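Local coordinates for KLTH0A00704p (Lachancea thermotolerans, PDB 4J2G), which is an Atg13 protein of autophagy whose HORMA domain probably mediates recruitment of PI 3-kinase, at residues D27-K32 against R162-L167; A34-H39 against L166-L171. The protein carries 1 engineered substitution. All blocks are in the same frame, centred on the assembly; numbering follows the deposited sequence.

Interaction 1: D27-K32 against R162-L167; sequences DNFFLK and RQLVLL
Phe29 and Leu167 both carry CG anti to the backbone N (chi1 -173° and -178°), which sends the phenyl ring across the groove between the two helices and brings the leucine's branch up against the far end of that ring. Leu164, also directed at the opposite helix, has its CG beside the backbone N instead, and this lays CD2 over one face of the Phe29 ring in a CH-pi contact, 4.1 Å from the ring centroid and 17° off its normal. Leu164 CB adds an apolar contact, 3.9 Å from Phe29 CD1. Leu167 comes at roughly a right angle to Phe29, with CD2 modelled 3.2 Å from Phe29 CZ, an approach so short that its detail is doubtful. In this HORMA domain, helices 18-39 and 158-177 lie side by side against the antiparallel sheet, and the three residues also pack on the strands: Phe29 and Leu167 both touch Ile259, and Leu164 reaches Leu257 on the same strand. Phe29 also packs on backbone, its CE1 lying 3.4 Å from the carbonyl oxygen of Leu164. The closest CA pair is Phe29 CA and Leu164 CA, 7.3 Å apart.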
loop_
_atom_site.group_PDB
_atom_site.type_symbol
_atom_site.label_atom_id
_atom_site.label_comp_id
_atom_site.label_asym_id
_atom_site.label_seq_id
_atom_site.Cartn_x
_atom_site.Cartn_y
_atom_site.Cartn_z
ATOM N N ASP A 27 -8.893 -0.230 -17.029
ATOM C CA ASP A 27 -7.466 -0.565 -17.065
ATOM C C ASP A 27 -6.569 0.688 -16.887
ATOM O O ASP A 27 -5.492 0.622 -16.257
ATOM C CB ASP A 27 -7.148 -1.297 -18.362
ATOM C CG ASP A 27 -5.673 -1.665 -18.506
ATOM O OD1 ASP A 27 -5.061 -2.370 -17.672
ATOM O OD2 ASP A 27 -5.113 -1.252 -19.511
ATOM N N ASN A 28 -7.034 1.821 -17.401
ATOM C CA ASN A 28 -6.282 3.059 -17.353
ATOM C C ASN A 28 -6.294 3.606 -15.923
ATOM O O ASN A 28 -5.313 4.193 -15.450
ATOM C CB ASN A 28 -6.877 4.116 -18.287
ATOM C CG ASN A 28 -6.404 3.982 -19.731
ATOM O OD1 ASN A 28 -5.401 3.329 -20.043
ATOM N ND2 ASN A 28 -7.130 4.631 -20.628
ATOM N N PHE A 29 -7.406 3.397 -15.240
ATOM C CA PHE A 29 -7.500 3.815 -13.887
ATOM C C PHE A 29 -6.493 3.016 -13.010
ATOM O O PHE A 29 -5.708 3.598 -12.229
ATOM C CB PHE A 29 -8.878 3.575 -13.379
ATOM C CG PHE A 29 -9.059 4.128 -12.049
ATOM C CD1 PHE A 29 -9.241 5.515 -11.888
ATOM C CD2 PHE A 29 -8.945 3.310 -10.942
ATOM C CE1 PHE A 29 -9.339 6.068 -10.633
ATOM C CE2 PHE A 29 -9.026 3.851 -9.674
ATOM C CZ PHE A 29 -9.210 5.227 -9.519
ATOM N N PHE A 30 -6.535 1.691 -13.134
ATOM C CA PHE A 30 -5.596 0.817 -12.422
ATOM C C PHE A 30 -4.188 1.356 -12.567
ATOM O O PHE A 30 -3.496 1.518 -11.572
ATOM C CB PHE A 30 -5.587 -0.575 -13.003
ATOM C CG PHE A 30 -6.541 -1.499 -12.367
ATOM C CD1 PHE A 30 -7.923 -1.231 -12.353
ATOM C CD2 PHE A 30 -6.062 -2.660 -11.779
ATOM C CE1 PHE A 30 -8.783 -2.134 -11.745
ATOM C CE2 PHE A 30 -6.910 -3.543 -11.140
ATOM C CZ PHE A 30 -8.281 -3.307 -11.164
ATOM N N LEU A 31 -3.802 1.642 -13.809
ATOM C CA LEU A 31 -2.504 2.250 -14.121
ATOM C C LEU A 31 -2.288 3.597 -13.445
ATOM O O LEU A 31 -1.280 3.745 -12.769
ATOM C CB LEU A 31 -2.285 2.406 -15.614
ATOM C CG LEU A 31 -2.262 1.108 -16.451
ATOM C CD1 LEU A 31 -2.174 1.454 -17.956
ATOM C CD2 LEU A 31 -1.128 0.191 -16.068
ATOM N N LYS A 32 -3.233 4.554 -13.587
ATOM C CA LYS A 32 -3.119 5.851 -12.910
ATOM C C LYS A 32 -3.035 5.684 -11.370
ATOM O O LYS A 32 -2.190 6.317 -10.719
ATOM C CB LYS A 32 -4.278 6.825 -13.285
ATOM C CG LYS A 32 -4.214 7.380 -14.711
ATOM C CD LYS A 32 -5.342 8.371 -15.007
ATOM C CE LYS A 32 -5.500 8.580 -16.519
ATOM N NZ LYS A 32 -6.663 9.462 -16.870
ATOM N N ARG A 162 -16.871 9.801 -14.965
ATOM C CA ARG A 162 -16.985 10.788 -13.929
ATOM C C ARG A 162 -16.789 10.117 -12.563
ATOM O O ARG A 162 -16.154 10.689 -11.693
ATOM C CB ARG A 162 -18.331 11.513 -14.036
ATOM C CG ARG A 162 -18.410 12.788 -13.225
ATOM C CD ARG A 162 -19.854 13.110 -12.914
ATOM N NE ARG A 162 -20.485 12.062 -12.114
ATOM C CZ ARG A 162 -20.998 12.239 -10.895
ATOM N NH1 ARG A 162 -20.967 13.439 -10.309
ATOM N NH2 ARG A 162 -21.549 11.209 -10.263
ATOM N N GLN A 163 -17.343 8.916 -12.394
ATOM C CA GLN A 163 -17.117 8.090 -11.215
ATOM C C GLN A 163 -15.617 7.831 -10.965
ATOM O O GLN A 163 -15.218 7.658 -9.830
ATOM C CB GLN A 163 -17.788 6.717 -11.339
ATOM C CG GLN A 163 -19.281 6.706 -11.623
ATOM C CD GLN A 163 -20.089 7.219 -10.465
ATOM O OE1 GLN A 163 -19.985 6.706 -9.351
ATOM N NE2 GLN A 163 -20.903 8.244 -10.717
ATOM N N LEU A 164 -14.804 7.793 -12.014
ATOM C CA LEU A 164 -13.410 7.481 -11.829
ATOM C C LEU A 164 -12.587 8.727 -11.544
ATOM O O LEU A 164 -11.576 8.634 -10.893
ATOM C CB LEU A 164 -12.842 6.633 -12.970
ATOM C CG LEU A 164 -13.507 5.256 -13.076
ATOM C CD1 LEU A 164 -13.230 4.701 -14.458
ATOM C CD2 LEU A 164 -13.061 4.256 -12.007
ATOM N N VAL A 165 -13.080 9.893 -11.937
ATOM C CA VAL A 165 -12.399 11.143 -11.689
ATOM C C VAL A 165 -12.571 11.429 -10.207
ATOM O O VAL A 165 -11.641 11.871 -9.521
ATOM C CB VAL A 165 -13.007 12.282 -12.561
ATOM C CG1 VAL A 165 -12.661 13.645 -12.021
ATOM C CG2 VAL A 165 -12.511 12.197 -14.001
ATOM N N LEU A 166 -13.785 11.190 -9.727
ATOM C CA LEU A 166 -14.122 11.373 -8.318
ATOM C C LEU A 166 -13.329 10.399 -7.440
ATOM O O LEU A 166 -12.769 10.782 -6.431
ATOM C CB LEU A 166 -15.601 11.112 -8.109
ATOM C CG LEU A 166 -16.634 12.242 -7.955
ATOM C CD1 LEU A 166 -16.181 13.589 -8.491
ATOM C CD2 LEU A 166 -17.939 11.773 -8.581
ATOM N N LEU A 167 -13.294 9.136 -7.838
ATOM C CA LEU A 167 -12.520 8.152 -7.146
ATOM C C LEU A 167 -11.029 8.509 -7.110
ATOM O O LEU A 167 -10.355 8.313 -6.068
ATOM C CB LEU A 167 -12.704 6.807 -7.784
ATOM C CG LEU A 167 -11.937 5.713 -7.074
ATOM C CD1 LEU A 167 -12.673 5.421 -5.811
ATOM C CD2 LEU A 167 -11.918 4.479 -7.928
#

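Interaction 2: A34-H39 against L166-L171; sequences ALLICH and LLFRYL
Leu36 and Phe168 approach from opposite directions, so that the branch point of the leucine meets the outer end of the phenyl ring: Leu36 CG lies 3.6 Å from Phe168 CZ and is also in contact with Phe168 CE1. The leucine sits obliquely to the ring. Although the CB of Phe168 does not point at helix 18-39, the side chain still gets there because CG is anti to the backbone N (chi1 -174°), carrying the ring out across the groove. Leu171 is arranged differently. It and Leu36 slide past each other in opposite directions, and Leu36 CD1 comes to rest 3.8 Å from Leu171 CG, with Leu171 CD2 also near. Leu36 is thus shared between two residues nearly one turn apart on helix 158-177, a wholly apolar join between the last turns of helix 18-39 and the middle of its neighbour in the HORMA domain. An alanine here removes CG and both methyls of Leu36, which is likely to cost the ring end of Phe168 and the branch of Leu171 their contact with this residue and to open a gap between the helices. Ile37 packs on Ile91 of strand 89-96, while Leu171 also packs on Ala33, about one turn before Leu36 on helix 18-39. The closest CA pair, Leu36 CA and Leu171 CA, is 8.6 Å apart.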
loop_
_atom_site.group_PDB
_atom_site.type_symbol
_atom_site.label_atom_id
_atom_site.label_comp_id
_atom_site.label_asym_id
_atom_site.label_seq_id
_atom_site.Cartn_x
_atom_site.Cartn_y
_atom_site.Cartn_z
ATOM N N ALA A 34 -2.164 3.046 -9.466
ATOM C CA ALA A 34 -0.852 2.549 -9.119
ATOM C C ALA A 34 0.235 3.630 -9.262
ATOM O O ALA A 34 1.171 3.710 -8.435
ATOM C CB ALA A 34 -0.541 1.317 -9.945
ATOM N N LEU A 35 0.132 4.491 -10.276
ATOM C CA LEU A 35 1.192 5.468 -10.458
ATOM C C LEU A 35 1.170 6.468 -9.310
ATOM O O LEU A 35 2.190 6.670 -8.656
ATOM C CB LEU A 35 1.164 6.137 -11.847
ATOM C CG LEU A 35 1.684 5.339 -13.054
ATOM C CD1 LEU A 35 1.383 6.067 -14.368
ATOM C CD2 LEU A 35 3.171 4.933 -12.977
ATOM N N LEU A 36 -0.009 7.034 -9.019
ATOM C CA LEU A 36 -0.203 7.906 -7.882
ATOM C C LEU A 36 0.427 7.348 -6.574
ATOM O O LEU A 36 1.259 7.996 -5.917
ATOM C CB LEU A 36 -1.689 8.029 -7.655
ATOM C CG LEU A 36 -2.472 9.280 -7.280
ATOM C CD1 LEU A 36 -3.503 8.927 -6.199
ATOM C CD2 LEU A 36 -1.631 10.503 -6.907
ATOM N N ILE A 37 0.017 6.136 -6.204
ATOM C CA ILE A 37 0.420 5.516 -4.970
ATOM C C ILE A 37 1.951 5.361 -4.914
ATOM O O ILE A 37 2.563 5.817 -3.962
ATOM C CB ILE A 37 -0.315 4.180 -4.805
ATOM C CG1 ILE A 37 -1.800 4.409 -4.497
ATOM C CG2 ILE A 37 0.265 3.341 -3.690
ATOM C CD1 ILE A 37 -2.549 3.098 -4.520
ATOM N N CYS A 38 2.567 4.795 -5.950
ATOM C CA CYS A 38 4.045 4.716 -6.045
ATOM C C CYS A 38 4.817 6.061 -6.087
ATOM O O CYS A 38 5.849 6.197 -5.444
ATOM C CB CYS A 38 4.473 3.801 -7.224
ATOM S SG CYS A 38 3.883 2.081 -7.004
ATOM N N HIS A 39 4.321 7.063 -6.813
ATOM C CA HIS A 39 5.072 8.315 -6.933
ATOM C C HIS A 39 5.029 9.144 -5.627
ATOM O O HIS A 39 5.837 10.037 -5.418
ATOM C CB HIS A 39 4.548 9.147 -8.105
ATOM C CG HIS A 39 4.887 8.585 -9.450
ATOM N ND1 HIS A 39 5.823 7.583 -9.635
ATOM C CD2 HIS A 39 4.440 8.916 -10.688
ATOM C CE1 HIS A 39 5.918 7.307 -10.926
ATOM N NE2 HIS A 39 5.095 8.105 -11.589
ATOM N N LEU A 166 -13.785 11.190 -9.727
ATOM C CA LEU A 166 -14.122 11.373 -8.318
ATOM C C LEU A 166 -13.329 10.399 -7.440
ATOM O O LEU A 166 -12.769 10.782 -6.431
ATOM C CB LEU A 166 -15.601 11.112 -8.109
ATOM C CG LEU A 166 -16.634 12.242 -7.955
ATOM C CD1 LEU A 166 -16.181 13.589 -8.491
ATOM C CD2 LEU A 166 -17.939 11.773 -8.581
ATOM N N LEU A 167 -13.294 9.136 -7.838
ATOM C CA LEU A 167 -12.520 8.152 -7.146
ATOM C C LEU A 167 -11.029 8.509 -7.110
ATOM O O LEU A 167 -10.355 8.313 -6.068
ATOM C CB LEU A 167 -12.704 6.807 -7.784
ATOM C CG LEU A 167 -11.937 5.713 -7.074
ATOM C CD1 LEU A 167 -12.673 5.421 -5.811
ATOM C CD2 LEU A 167 -11.918 4.479 -7.928
ATOM N N PHE A 168 -10.524 9.074 -8.200
ATOM C CA PHE A 168 -9.113 9.359 -8.257
ATOM C C PHE A 168 -8.693 10.468 -7.265
ATOM O O PHE A 168 -7.623 10.381 -6.649
ATOM C CB PHE A 168 -8.692 9.693 -9.672
ATOM C CG PHE A 168 -7.203 9.859 -9.835
ATOM C CD1 PHE A 168 -6.354 8.725 -9.860
ATOM C CD2 PHE A 168 -6.635 11.127 -9.969
ATOM C CE1 PHE A 168 -4.980 8.858 -10.028
ATOM C CE2 PHE A 168 -5.249 11.267 -10.132
ATOM C CZ PHE A 168 -4.434 10.136 -10.158
ATOM N N ARG A 169 -9.537 11.486 -7.107
ATOM C CA ARG A 169 -9.189 12.677 -6.303
ATOM C C ARG A 169 -9.308 12.299 -4.852
ATOM O O ARG A 169 -8.614 12.803 -3.974
ATOM C CB ARG A 169 -10.098 13.882 -6.612
ATOM C CG ARG A 169 -10.007 14.389 -8.057
ATOM C CD ARG A 169 -10.657 15.761 -8.294
ATOM N NE ARG A 169 -12.130 15.742 -8.353
ATOM C CZ ARG A 169 -12.894 16.166 -9.379
ATOM N NH1 ARG A 169 -12.363 16.661 -10.495
ATOM N NH2 ARG A 169 -14.220 16.100 -9.289
ATOM N N TYR A 170 -10.243 11.404 -4.611
ATOM C CA TYR A 170 -10.471 10.973 -3.303
ATOM C C TYR A 170 -9.162 10.175 -2.839
ATOM O O TYR A 170 -8.608 10.407 -1.784
ATOM C CB TYR A 170 -11.697 10.086 -3.259
ATOM C CG TYR A 170 -11.798 9.529 -1.872
ATOM C CD1 TYR A 170 -12.162 10.342 -0.814
ATOM C CD2 TYR A 170 -11.347 8.236 -1.579
ATOM C CE1 TYR A 170 -12.172 9.855 0.492
ATOM C CE2 TYR A 170 -11.354 7.738 -0.273
ATOM C CZ TYR A 170 -11.777 8.556 0.753
ATOM O OH TYR A 170 -11.839 8.074 2.056
ATOM N N LEU A 171 -8.682 9.327 -3.722
ATOM C CA LEU A 171 -7.534 8.501 -3.514
ATOM C C LEU A 171 -6.303 9.402 -3.363
ATOM O O LEU A 171 -5.459 9.094 -2.541
ATOM C CB LEU A 171 -7.422 7.494 -4.652
ATOM C CG LEU A 171 -6.176 6.622 -4.754
ATOM C CD1 LEU A 171 -6.201 5.588 -3.602
ATOM C CD2 LEU A 171 -6.297 5.937 -6.117
#

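In the fold
Interactions 1 and 2 are successive steps along one helix pair, their centres about 8 Å apart. Both join helix 18-39 to helix 158-177, and both helices run the same way along the groove: 27-32 precedes 34-39 on the first, and 162-167 leads into 166-171 on the second, sharing Leu166 and Leu167. The steps touch directly where Phe29 CE1 lies 3.8 Å from Phe168 CB, so the apolar seam is continuous. About 130 residues, including two strands of the five-stranded sheet and two of the smaller one, separate the partners in sequence; the seam therefore brings the N-terminal helix of the HORMA domain together with a helix from much later in the chain.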